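PDB 4KH3: antigen 43 from Escherichia coli, which drives the clumping of bacterial cells as a self-associating autotransporter passenger, by a Velcro-like mechanism between molecules, and probably contributes to biofilm formation. Local coordinates for residues A[470-475]-A[489-494]; A[463-468]-A[481-486]; A[436-441]-A[457-462]; A[405-410]-A[426-431]. All blocks are in the same frame, centred on the assembly; numbering follows the deposited sequence.

Contact 1: A[470-475]-A[489-494]; sequences TLTLND and ALKLTG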
loop_
_atom_site.group_PDB
_atom_site.type_symbol
_atom_site.label_atom_id
_atom_site.label_comp_id
_atom_site.label_asym_id
_atom_site.label_seq_id
_atom_site.Cartn_x
_atom_site.Cartn_y
_atom_site.Cartn_z
ATOM N N THR A 470 -5.703 -41.799 -3.848
ATOM C CA THR A 470 -6.650 -41.680 -4.952
ATOM C C THR A 470 -6.082 -40.990 -6.193
ATOM O O THR A 470 -5.436 -39.950 -6.101
ATOM C CB THR A 470 -7.885 -40.876 -4.505
ATOM O OG1 THR A 470 -8.525 -41.553 -3.419
ATOM C CG2 THR A 470 -8.877 -40.690 -5.660
ATOM N N LEU A 471 -6.342 -41.572 -7.356
ATOM C CA LEU A 471 -6.036 -40.919 -8.614
ATOM C C LEU A 471 -7.345 -40.648 -9.312
ATOM O O LEU A 471 -8.114 -41.572 -9.582
ATOM C CB LEU A 471 -5.160 -41.817 -9.489
ATOM C CG LEU A 471 -4.910 -41.294 -10.904
ATOM C CD1 LEU A 471 -4.230 -39.935 -10.854
ATOM C CD2 LEU A 471 -4.080 -42.278 -11.710
ATOM N N THR A 472 -7.619 -39.381 -9.589
ATOM C CA THR A 472 -8.861 -39.019 -10.259
ATOM C C THR A 472 -8.553 -38.450 -11.627
ATOM O O THR A 472 -7.755 -37.524 -11.763
ATOM C CB THR A 472 -9.678 -38.010 -9.435
ATOM O OG1 THR A 472 -10.149 -38.644 -8.239
ATOM C CG2 THR A 472 -10.866 -37.500 -10.232
ATOM N N LEU A 473 -9.168 -39.023 -12.650
ATOM C CA LEU A 473 -8.922 -38.579 -14.006
ATOM C C LEU A 473 -10.193 -37.951 -14.542
ATOM O O LEU A 473 -11.104 -38.647 -14.988
ATOM C CB LEU A 473 -8.497 -39.751 -14.883
ATOM C CG LEU A 473 -7.320 -40.568 -14.365
ATOM C CD1 LEU A 473 -7.023 -41.718 -15.311
ATOM C CD2 LEU A 473 -6.098 -39.694 -14.208
ATOM N N ASN A 474 -10.255 -36.628 -14.484
ATOM C CA ASN A 474 -11.445 -35.907 -14.898
ATOM C C ASN A 474 -11.239 -35.245 -16.257
ATOM O O ASN A 474 -10.181 -34.657 -16.509
ATOM C CB ASN A 474 -11.829 -34.881 -13.827
ATOM C CG ASN A 474 -13.034 -34.059 -14.215
ATOM O OD1 ASN A 474 -14.146 -34.576 -14.323
ATOM N ND2 ASN A 474 -12.821 -32.765 -14.420
ATOM N N ASP A 475 -12.242 -35.376 -17.130
ATOM C CA ASP A 475 -12.226 -34.782 -18.473
ATOM C C ASP A 475 -10.880 -34.888 -19.205
ATOM O O ASP A 475 -10.468 -33.951 -19.888
ATOM C CB ASP A 475 -12.658 -33.313 -18.407
ATOM C CG ASP A 475 -14.104 -33.145 -17.974
ATOM O OD1 ASP A 475 -14.894 -34.096 -18.149
ATOM O OD2 ASP A 475 -14.460 -32.055 -17.471
ATOM N N ALA A 489 -7.460 -46.036 -4.923
ATOM C CA ALA A 489 -8.722 -45.878 -5.617
ATOM C C ALA A 489 -8.444 -45.117 -6.906
ATOM O O ALA A 489 -7.668 -44.170 -6.920
ATOM C CB ALA A 489 -9.716 -45.126 -4.747
ATOM N N LEU A 490 -9.058 -45.551 -7.993
ATOM C CA LEU A 490 -8.881 -44.888 -9.266
ATOM C C LEU A 490 -10.239 -44.464 -9.764
ATOM O O LEU A 490 -11.115 -45.302 -9.933
ATOM C CB LEU A 490 -8.253 -45.841 -10.283
ATOM C CG LEU A 490 -8.280 -45.301 -11.720
ATOM C CD1 LEU A 490 -7.380 -44.078 -11.865
ATOM C CD2 LEU A 490 -7.901 -46.368 -12.734
ATOM N N LYS A 491 -10.421 -43.169 -9.999
ATOM C CA LYS A 491 -11.701 -42.668 -10.485
ATOM C C LYS A 491 -11.597 -42.089 -11.890
ATOM O O LYS A 491 -10.693 -41.312 -12.191
ATOM C CB LYS A 491 -12.261 -41.609 -9.531
ATOM C CG LYS A 491 -12.511 -42.109 -8.123
ATOM C CD LYS A 491 -12.949 -40.987 -7.188
ATOM C CE LYS A 491 -13.010 -41.500 -5.752
ATOM N NZ LYS A 491 -13.180 -40.412 -4.748
ATOM N N LEU A 492 -12.536 -42.467 -12.745
ATOM C CA LEU A 492 -12.637 -41.888 -14.074
ATOM C C LEU A 492 -13.925 -41.080 -14.166
ATOM O O LEU A 492 -15.021 -41.640 -14.177
ATOM C CB LEU A 492 -12.620 -42.989 -15.137
ATOM C CG LEU A 492 -11.262 -43.572 -15.557
ATOM C CD1 LEU A 492 -10.522 -44.253 -14.406
ATOM C CD2 LEU A 492 -11.440 -44.530 -16.725
ATOM N N THR A 493 -13.804 -39.762 -14.211
ATOM C CA THR A 493 -14.985 -38.913 -14.211
ATOM C C THR A 493 -15.057 -38.020 -15.442
ATOM O O THR A 493 -14.063 -37.796 -16.132
ATOM C CB THR A 493 -15.038 -38.033 -12.956
ATOM O OG1 THR A 493 -13.936 -37.118 -12.966
ATOM C CG2 THR A 493 -14.960 -38.888 -11.702
ATOM N N GLY A 494 -16.247 -37.502 -15.709
ATOM C CA GLY A 494 -16.459 -36.659 -16.867
ATOM C C GLY A 494 -16.272 -37.375 -18.191
ATOM O O GLY A 494 -16.749 -38.493 -18.382
#

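Contact 2: A[463-468]-A[481-486]; sequences AVNLNE and DVIAQR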
loop_
_atom_site.group_PDB
_atom_site.type_symbol
_atom_site.label_atom_id
_atom_site.label_comp_id
_atom_site.label_asym_id
_atom_site.label_seq_id
_atom_site.Cartn_x
_atom_site.Cartn_y
_atom_site.Cartn_z
ATOM N N ALA A 463 3.790 -45.204 -17.715
ATOM C CA ALA A 463 3.105 -45.885 -16.633
ATOM C C ALA A 463 2.727 -44.893 -15.553
ATOM O O ALA A 463 3.442 -43.924 -15.314
ATOM C CB ALA A 463 3.994 -46.979 -16.043
ATOM N N VAL A 464 1.598 -45.139 -14.902
ATOM C CA VAL A 464 1.261 -44.417 -13.693
ATOM C C VAL A 464 1.308 -45.409 -12.544
ATOM O O VAL A 464 0.496 -46.318 -12.481
ATOM C CB VAL A 464 -0.136 -43.807 -13.785
ATOM C CG1 VAL A 464 -0.494 -43.090 -12.481
ATOM C CG2 VAL A 464 -0.211 -42.857 -14.965
ATOM N N ASN A 465 2.276 -45.258 -11.651
ATOM C CA ASN A 465 2.357 -46.143 -10.503
ATOM C C ASN A 465 1.471 -45.646 -9.372
ATOM O O ASN A 465 1.878 -44.796 -8.576
ATOM C CB ASN A 465 3.801 -46.296 -10.020
ATOM C CG ASN A 465 4.699 -46.937 -11.060
ATOM O OD1 ASN A 465 4.551 -48.117 -11.388
ATOM N ND2 ASN A 465 5.645 -46.166 -11.578
ATOM N N LEU A 466 0.254 -46.176 -9.312
ATOM C CA LEU A 466 -0.689 -45.823 -8.262
ATOM C C LEU A 466 -0.434 -46.673 -7.028
ATOM O O LEU A 466 -0.967 -47.772 -6.911
ATOM C CB LEU A 466 -2.116 -46.024 -8.765
ATOM C CG LEU A 466 -3.275 -45.686 -7.835
ATOM C CD1 LEU A 466 -3.035 -44.354 -7.164
ATOM C CD2 LEU A 466 -4.571 -45.660 -8.624
ATOM N N ASN A 467 0.379 -46.160 -6.108
ATOM C CA ASN A 467 0.818 -46.943 -4.953
ATOM C C ASN A 467 -0.012 -46.742 -3.705
ATOM O O ASN A 467 -0.150 -47.666 -2.906
ATOM C CB ASN A 467 2.289 -46.670 -4.625
ATOM C CG ASN A 467 3.202 -46.931 -5.802
ATOM O OD1 ASN A 467 2.851 -47.677 -6.717
ATOM N ND2 ASN A 467 4.379 -46.311 -5.792
ATOM N N GLU A 468 -0.548 -45.535 -3.528
ATOM C CA GLU A 468 -1.385 -45.221 -2.369
ATOM C C GLU A 468 -2.345 -44.082 -2.690
ATOM O O GLU A 468 -2.059 -43.237 -3.542
ATOM C CB GLU A 468 -0.527 -44.889 -1.140
ATOM C CG GLU A 468 -1.306 -44.804 0.179
ATOM C CD GLU A 468 -1.916 -46.145 0.623
ATOM O OE1 GLU A 468 -2.870 -46.118 1.435
ATOM O OE2 GLU A 468 -1.447 -47.225 0.179
ATOM N N ASP A 481 -0.241 -47.100 -18.732
ATOM C CA ASP A 481 -0.572 -48.300 -17.981
ATOM C C ASP A 481 -0.697 -47.934 -16.517
ATOM O O ASP A 481 0.311 -47.689 -15.847
ATOM C CB ASP A 481 0.526 -49.360 -18.123
ATOM C CG ASP A 481 0.418 -50.144 -19.410
ATOM O OD1 ASP A 481 -0.474 -49.823 -20.234
ATOM O OD2 ASP A 481 1.232 -51.078 -19.596
ATOM N N VAL A 482 -1.920 -47.890 -16.005
ATOM C CA VAL A 482 -2.086 -47.660 -14.579
ATOM C C VAL A 482 -1.769 -48.938 -13.817
ATOM O O VAL A 482 -2.430 -49.954 -13.997
ATOM C CB VAL A 482 -3.488 -47.178 -14.226
ATOM C CG1 VAL A 482 -3.548 -46.799 -12.751
ATOM C CG2 VAL A 482 -3.861 -45.999 -15.094
ATOM N N ILE A 483 -0.744 -48.879 -12.979
ATOM C CA ILE A 483 -0.319 -50.017 -12.200
ATOM C C ILE A 483 -0.638 -49.771 -10.730
ATOM O O ILE A 483 0.101 -49.067 -10.036
ATOM C CB ILE A 483 1.182 -50.261 -12.385
ATOM C CG1 ILE A 483 1.497 -50.402 -13.872
ATOM C CG2 ILE A 483 1.648 -51.491 -11.595
ATOM C CD1 ILE A 483 2.968 -50.446 -14.166
ATOM N N ALA A 484 -1.738 -50.363 -10.264
ATOM C CA ALA A 484 -2.254 -50.114 -8.914
ATOM C C ALA A 484 -1.853 -51.149 -7.869
ATOM O O ALA A 484 -1.532 -52.296 -8.181
ATOM C CB ALA A 484 -3.772 -49.968 -8.939
ATOM N N GLN A 485 -1.887 -50.716 -6.617
ATOM C CA GLN A 485 -1.599 -51.576 -5.489
ATOM C C GLN A 485 -2.683 -51.372 -4.454
ATOM O O GLN A 485 -3.507 -50.463 -4.581
ATOM C CB GLN A 485 -0.259 -51.207 -4.877
ATOM C CG GLN A 485 0.910 -51.317 -5.819
ATOM C CD GLN A 485 2.150 -50.700 -5.231
ATOM O OE1 GLN A 485 3.087 -50.354 -5.950
ATOM N NE2 GLN A 485 2.165 -50.552 -3.908
ATOM N N ARG A 486 -2.677 -52.209 -3.422
ATOM C CA ARG A 486 -3.672 -52.098 -2.367
ATOM C C ARG A 486 -3.579 -50.731 -1.686
ATOM O O ARG A 486 -2.516 -50.111 -1.648
ATOM C CB ARG A 486 -3.483 -53.217 -1.347
ATOM C CG ARG A 486 -2.204 -53.111 -0.545
ATOM C CD ARG A 486 -1.608 -54.481 -0.264
ATOM N NE ARG A 486 -0.764 -54.478 0.928
ATOM C CZ ARG A 486 -0.068 -55.529 1.347
ATOM N NH1 ARG A 486 -0.113 -56.665 0.658
ATOM N NH2 ARG A 486 0.675 -55.443 2.449
#

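Contact 3: A[436-441]-A[457-462]; sequences GSLTGN and TTLTQK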
loop_
_atom_site.group_PDB
_atom_site.type_symbol
_atom_site.label_atom_id
_atom_site.label_comp_id
_atom_site.label_asym_id
_atom_site.label_seq_id
_atom_site.Cartn_x
_atom_site.Cartn_y
_atom_site.Cartn_z
ATOM N N GLY A 436 -3.881 -28.403 -20.977
ATOM C CA GLY A 436 -2.839 -28.704 -21.937
ATOM C C GLY A 436 -2.575 -30.170 -22.185
ATOM O O GLY A 436 -3.495 -30.979 -22.312
ATOM N N SER A 437 -1.293 -30.505 -22.239
ATOM C CA SER A 437 -0.867 -31.830 -22.627
ATOM C C SER A 437 0.467 -32.153 -21.984
ATOM O O SER A 437 1.348 -31.299 -21.895
ATOM C CB SER A 437 -0.753 -31.905 -24.150
ATOM O OG SER A 437 0.087 -32.969 -24.547
ATOM N N LEU A 438 0.605 -33.389 -21.524
ATOM C CA LEU A 438 1.866 -33.883 -21.007
ATOM C C LEU A 438 2.143 -35.214 -21.683
ATOM O O LEU A 438 1.359 -36.149 -21.548
ATOM C CB LEU A 438 1.776 -34.070 -19.496
ATOM C CG LEU A 438 3.028 -34.527 -18.743
ATOM C CD1 LEU A 438 4.173 -33.536 -18.890
ATOM C CD2 LEU A 438 2.706 -34.743 -17.276
ATOM N N THR A 439 3.242 -35.302 -22.425
ATOM C CA THR A 439 3.580 -36.543 -23.118
ATOM C C THR A 439 4.980 -37.004 -22.769
ATOM O O THR A 439 5.692 -36.330 -22.022
ATOM C CB THR A 439 3.501 -36.381 -24.632
ATOM O OG1 THR A 439 4.409 -35.350 -25.038
ATOM C CG2 THR A 439 2.092 -36.000 -25.046
ATOM N N GLY A 440 5.365 -38.159 -23.305
ATOM C CA GLY A 440 6.696 -38.698 -23.097
ATOM C C GLY A 440 6.725 -40.148 -22.656
ATOM O O GLY A 440 5.701 -40.818 -22.620
ATOM N N ASN A 441 7.913 -40.630 -22.316
ATOM C CA ASN A 441 8.082 -41.998 -21.858
ATOM C C ASN A 441 8.299 -42.014 -20.363
ATOM O O ASN A 441 8.786 -43.000 -19.800
ATOM C CB ASN A 441 9.276 -42.654 -22.560
ATOM C CG ASN A 441 9.308 -42.352 -24.047
ATOM O OD1 ASN A 441 10.206 -41.655 -24.524
ATOM N ND2 ASN A 441 8.318 -42.860 -24.786
ATOM N N THR A 457 -6.614 -32.686 -19.292
ATOM C CA THR A 457 -5.256 -32.821 -19.782
ATOM C C THR A 457 -5.184 -33.981 -20.769
ATOM O O THR A 457 -5.914 -34.957 -20.647
ATOM C CB THR A 457 -4.298 -33.117 -18.611
ATOM O OG1 THR A 457 -4.453 -32.109 -17.605
ATOM C CG2 THR A 457 -2.857 -33.144 -19.079
ATOM N N THR A 458 -4.319 -33.870 -21.763
ATOM C CA THR A 458 -3.950 -35.046 -22.515
ATOM C C THR A 458 -2.690 -35.583 -21.860
ATOM O O THR A 458 -1.630 -34.982 -21.957
ATOM C CB THR A 458 -3.720 -34.734 -23.996
ATOM O OG1 THR A 458 -4.971 -34.365 -24.595
ATOM C CG2 THR A 458 -3.172 -35.955 -24.710
ATOM N N LEU A 459 -2.822 -36.708 -21.166
ATOM C CA LEU A 459 -1.704 -37.298 -20.446
ATOM C C LEU A 459 -1.225 -38.606 -21.080
ATOM O O LEU A 459 -1.915 -39.622 -21.040
ATOM C CB LEU A 459 -2.084 -37.532 -18.987
ATOM C CG LEU A 459 -0.986 -38.197 -18.171
ATOM C CD1 LEU A 459 0.231 -37.302 -18.120
ATOM C CD2 LEU A 459 -1.487 -38.493 -16.777
ATOM N N THR A 460 -0.037 -38.570 -21.672
ATOM C CA THR A 460 0.554 -39.757 -22.258
ATOM C C THR A 460 1.873 -40.062 -21.577
ATOM O O THR A 460 2.845 -39.324 -21.711
ATOM C CB THR A 460 0.804 -39.580 -23.743
ATOM O OG1 THR A 460 -0.412 -39.175 -24.383
ATOM C CG2 THR A 460 1.289 -40.892 -24.340
ATOM N N GLN A 461 1.892 -41.152 -20.830
ATOM C CA GLN A 461 3.062 -41.535 -20.061
ATOM C C GLN A 461 3.216 -43.031 -20.186
ATOM O O GLN A 461 2.287 -43.721 -20.613
ATOM C CB GLN A 461 2.891 -41.153 -18.591
ATOM C CG GLN A 461 2.868 -39.650 -18.327
ATOM C CD GLN A 461 4.230 -38.998 -18.523
ATOM O OE1 GLN A 461 5.010 -38.870 -17.575
ATOM N NE2 GLN A 461 4.525 -38.591 -19.760
ATOM N N LYS A 462 4.386 -43.533 -19.821
ATOM C CA LYS A 462 4.654 -44.951 -19.953
ATOM C C LYS A 462 3.826 -45.717 -18.937
ATOM O O LYS A 462 3.227 -46.740 -19.250
ATOM C CB LYS A 462 6.131 -45.239 -19.731
ATOM C CG LYS A 462 6.504 -46.697 -19.961
ATOM C CD LYS A 462 7.735 -47.090 -19.146
ATOM C CE LYS A 462 8.313 -48.431 -19.594
ATOM N NZ LYS A 462 8.842 -48.374 -20.989
#

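Contact 4: A[405-410]-A[426-431]; sequences TLNNGA and IREGDA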
loop_
_atom_site.group_PDB
_atom_site.type_symbol
_atom_site.label_atom_id
_atom_site.label_comp_id
_atom_site.label_asym_id
_atom_site.label_seq_id
_atom_site.Cartn_x
_atom_site.Cartn_y
_atom_site.Cartn_z
ATOM N N THR A 405 8.204 -33.130 -8.225
ATOM C CA THR A 405 7.406 -33.513 -7.074
ATOM C C THR A 405 6.233 -32.565 -6.831
ATOM O O THR A 405 6.403 -31.342 -6.792
ATOM C CB THR A 405 8.281 -33.572 -5.829
ATOM O OG1 THR A 405 9.363 -34.485 -6.060
ATOM C CG2 THR A 405 7.469 -34.019 -4.624
ATOM N N LEU A 406 5.040 -33.137 -6.686
ATOM C CA LEU A 406 3.832 -32.363 -6.419
ATOM C C LEU A 406 3.220 -32.798 -5.094
ATOM O O LEU A 406 2.679 -33.892 -4.996
ATOM C CB LEU A 406 2.819 -32.558 -7.543
ATOM C CG LEU A 406 3.292 -32.259 -8.968
ATOM C CD1 LEU A 406 2.158 -32.503 -9.949
ATOM C CD2 LEU A 406 3.849 -30.833 -9.118
ATOM N N ASN A 407 3.321 -31.946 -4.077
ATOM C CA ASN A 407 2.807 -32.256 -2.746
ATOM C C ASN A 407 1.867 -31.173 -2.207
ATOM O O ASN A 407 1.900 -30.026 -2.658
ATOM C CB ASN A 407 3.950 -32.417 -1.741
ATOM C CG ASN A 407 4.756 -33.684 -1.948
ATOM O OD1 ASN A 407 4.271 -34.668 -2.500
ATOM N ND2 ASN A 407 5.999 -33.671 -1.473
ATOM N N ASN A 408 1.025 -31.571 -1.255
ATOM C CA ASN A 408 0.328 -30.656 -0.352
ATOM C C ASN A 408 -0.344 -29.440 -0.972
ATOM O O ASN A 408 -0.088 -28.315 -0.551
ATOM C CB ASN A 408 1.307 -30.166 0.710
ATOM C CG ASN A 408 1.866 -31.293 1.541
ATOM O OD1 ASN A 408 1.134 -32.184 1.962
ATOM N ND2 ASN A 408 3.168 -31.264 1.780
ATOM N N GLY A 409 -1.207 -29.662 -1.956
ATOM C CA GLY A 409 -1.954 -28.570 -2.546
ATOM C C GLY A 409 -1.307 -28.030 -3.804
ATOM O O GLY A 409 -1.767 -27.040 -4.377
ATOM N N ALA A 410 -0.234 -28.685 -4.232
ATOM C CA ALA A 410 0.465 -28.286 -5.441
ATOM C C ALA A 410 -0.476 -28.246 -6.640
ATOM O O ALA A 410 -1.374 -29.077 -6.777
ATOM C CB ALA A 410 1.623 -29.225 -5.706
ATOM N N ILE A 426 3.918 -37.691 -6.723
ATOM C CA ILE A 426 3.096 -37.114 -5.671
ATOM C C ILE A 426 3.243 -37.999 -4.441
ATOM O O ILE A 426 2.912 -39.180 -4.477
ATOM C CB ILE A 426 1.614 -37.040 -6.085
ATOM C CG1 ILE A 426 1.414 -35.972 -7.161
ATOM C CG2 ILE A 426 0.728 -36.735 -4.869
ATOM C CD1 ILE A 426 1.856 -36.361 -8.548
ATOM N N ARG A 427 3.750 -37.438 -3.355
ATOM C CA ARG A 427 4.114 -38.256 -2.213
ATOM C C ARG A 427 3.321 -37.959 -0.937
ATOM O O ARG A 427 3.347 -38.744 0.016
ATOM C CB ARG A 427 5.606 -38.099 -1.944
ATOM C CG ARG A 427 6.464 -38.413 -3.156
ATOM C CD ARG A 427 7.948 -38.330 -2.830
ATOM N NE ARG A 427 8.292 -39.166 -1.685
ATOM C CZ ARG A 427 9.135 -38.800 -0.726
ATOM N NH1 ARG A 427 9.727 -37.614 -0.777
ATOM N NH2 ARG A 427 9.388 -39.620 0.286
ATOM N N GLU A 428 2.603 -36.844 -0.926
ATOM C CA GLU A 428 2.048 -36.312 0.315
ATOM C C GLU A 428 0.982 -35.259 0.003
ATOM O O GLU A 428 1.215 -34.354 -0.790
ATOM C CB GLU A 428 3.188 -35.694 1.126
ATOM C CG GLU A 428 2.841 -35.236 2.526
ATOM C CD GLU A 428 4.029 -34.569 3.211
ATOM O OE1 GLU A 428 5.144 -34.612 2.640
ATOM O OE2 GLU A 428 3.853 -34.000 4.312
ATOM N N GLY A 429 -0.192 -35.385 0.612
ATOM C CA GLY A 429 -1.297 -34.481 0.339
ATOM C C GLY A 429 -1.882 -34.592 -1.064
ATOM O O GLY A 429 -1.785 -35.622 -1.723
ATOM N N ASP A 430 -2.510 -33.516 -1.516
ATOM C CA ASP A 430 -3.217 -33.525 -2.784
ATOM C C ASP A 430 -2.385 -32.838 -3.851
ATOM O O ASP A 430 -1.469 -32.082 -3.539
ATOM C CB ASP A 430 -4.540 -32.767 -2.650
ATOM C CG ASP A 430 -5.569 -33.507 -1.813
ATOM O OD1 ASP A 430 -5.335 -34.675 -1.427
ATOM O OD2 ASP A 430 -6.636 -32.914 -1.561
ATOM N N ALA A 431 -2.724 -33.086 -5.111
ATOM C CA ALA A 431 -2.078 -32.399 -6.215
ATOM C C ALA A 431 -3.052 -32.252 -7.377
ATOM O O ALA A 431 -3.953 -33.069 -7.541
ATOM C CB ALA A 431 -0.820 -33.144 -6.648
#

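Contact 1: A[470-475]-A[489-494]
Two successive coils of a parallel beta-helix meet here, strand 470-474 against strand 489-493, paired in register from Thr470-Ala489 to Asn474-Thr493. The strands run almost parallel, 10° apart. The backbone ladder starts with Leu471 N to Ala489 O at 2.9 Å. It continues with Lys491 N to Leu471 O and Leu473 N to Lys491 O, both 2.8 Å. These bonds are nearly straight. Further on, Thr493 N bonds to Leu473 O, and Asp475 N bonds to Thr493 O at a longer 3.2 Å.

Side chains alternate between two faces. Leu471, Leu473, Leu490 and Leu492 point to the interior of the beta-helix, where Leu471 and Leu490 also meet Leu466 of the adjoining face, which precedes it in the chain. Leu471 and Leu490 lie side by side and point the same way, with CD2 of Leu471 3.8 Å from CD1 of Leu490. Leu473 CD1 crosses toward the same methyl. Strand 488-493 is the last of its face in this fragment, which agrees with the exposure of Leu492.

On the other face, the extended Lys491 chain slants across Thr472, its CD 3.8 Å from Thr472 OG1. Asn474 and Thr493 meet at about a right angle. With chi1 at 178° the Asn474 amide points away from its own backbone N, and OD1 comes to 2.9 Å from Thr493 OG1. This is a probable hydrogen bond, though the hydroxyl proton has another acceptor nearby. Asp475 turns OD1 to Ser495 N, and the same oxygen lies 3.3 Å from Gly494 CA.

Contact 2: A[463-468]-A[481-486]
Residues 463-466 and 481-484 form neighbouring parallel strands, with axes 4.6 Å apart and an 18° angle between them. Val464 pairs with Val482, Asn465 with Ile483 and Leu466 with Ala484. Val464 N donates to Asp481 O at 3.0 Å. Ile483 N returns a straighter bond to Val464 O at 2.9 Å. The last two bonds are bent. Leu466 N to Ile483 O makes 131° at the hydrogen, and the bond from Gln485 N to Leu466 O is weak.

Val464, Val482, Leu466 and Ala484 point into the core of the beta-helix. Leu466 CB touches Val482 CG1 and Ala484 CB, each at 4.3 Å. Beyond this pair of strands, Leu466 reaches Thr488, and Val464 reaches Leu471.

Ile483 lies on the opposite face, beside Asn465 and pointing the same way. Its CG1 is anti to the carbonyl carbon (chi1 -55°) and its chain is extended. CD1 therefore comes to 4.1 Å from Ala463 CB and 4.0 Å from Asn465 OD1. Past the strands, the side chains of Asn467 and Gln485 meet. The chemistry differs between the two faces. Inside, apolar side chains pack by van der Waals contact alone. On the other face the polar Asn465 lies beside Ile483, and its amide nitrogen is joined only weakly to Glu445 on the preceding coil, so the backbone bonds probably carry most of the polar hold between these strands.

Contact 3: A[436-441]-A[457-462]
Leu438 and Leu459 lie side by side and point the same way, one above the other in successive coils of the parallel beta-helix. Both have CG anti to the backbone N (chi1 -177° in Leu438), so the two chains repeat each other's shape. CD2 of Leu438 rests 3.7 Å from CD1 of Leu459. The pair faces inward, and Leu438 also packs on Thr418 and Asn420 of the coil before.

On the outer face, Ser437 sits against Thr458, CB to CB at 4.1 Å. Further along, Thr439 and Thr460 cross obliquely, with the methyl CG2 of Thr439 4.0 Å from Thr460 CB. The strands 437-439 and 458-461 beneath them are nearly parallel. Three backbone bonds join the segments. Thr458 N donates to Gly436 O at 3.1 Å. Leu438 N donates to Thr458 O, and Thr460 N to Leu438 O, both at 2.8 Å.

Beyond Thr439 the chains continue without a further backbone bond between them. Thr460 O is instead taken up by the side chain of its neighbour. The Gln461 chain bends at chi2 (-71°), folding its amide back along the backbone. The bend also brings this amide close to Thr439 and Gly440. Its OE1 accepts from Asn420 ND2 of an earlier coil, and its NE2 donates to Thr460 O at 2.7 Å, with the oxygen lying in the amide plane.

Contact 4: A[405-410]-A[426-431]
Asn407 OD1 accepts the backbone N of Arg427 at 2.9 Å, with the donor nearly in line with the amide C=O. This side-chain acceptor does work that a backbone carbonyl does in a regular strand pair. The Asn407 CG is anti to its carbonyl carbon (chi1 -71°), which swings the amide over to the 426-431 segment. Next, Asn408 N donates to Glu428 O at 2.8 Å. Gly409 N donates to Asp430 O at 2.9 Å.

The apolar part lies on Leu406. Its CB touches Ile426 CG1 at 3.7 Å and Ala431 CB at 3.8 Å, and the Leu406 and Ile426 chains meet at a slant. Over the turn, the amide of Asn408 stands almost perpendicular to the carboxylate of Glu428, at 85°. Asn408 OD1 comes to 3.5 Å from Glu428 CG.

Both segments are corners of the beta-helix, where each coil leaves one face for the next. Residues Asn407 to Ala410 form a type I' turn, closed by Ala410 N to Asn407 O at 3.0 Å. Asn408 and Gly409, the two middle residues, both have positive phi. A second shell fixes the corner on both sides. Asn408 ND2 bonds to Asn389 OD1 on the preceding coil, and Asp430 OD1 accepts Thr451 N on the following one. Inside, Ile426 and Ala431 both rest on Leu452, while Leu406 packs on Val388.

How the contacts relate
All four contacts join consecutive coils near the C-terminal end of the beta-helix. From the N terminus, contact 4 comes first and closes a loop from 405-410 to 426-431 at a corner. Contact 3 follows in series and brings 457-462 back on 436-441. Contact 2 then opens at 463-468, just after the chain turns at Lys462. Contact 1 opens inside its loop, at 470-475, and closes after it, so contacts 1 and 2 cross. Contact 1 joins strands of one face, contacts 2 and 3 strands of the others. Contact 4 lies at the corner between the faces of contacts 2 and 1. It touches none of the others, its nearest atoms being about 6 to 8 Å away.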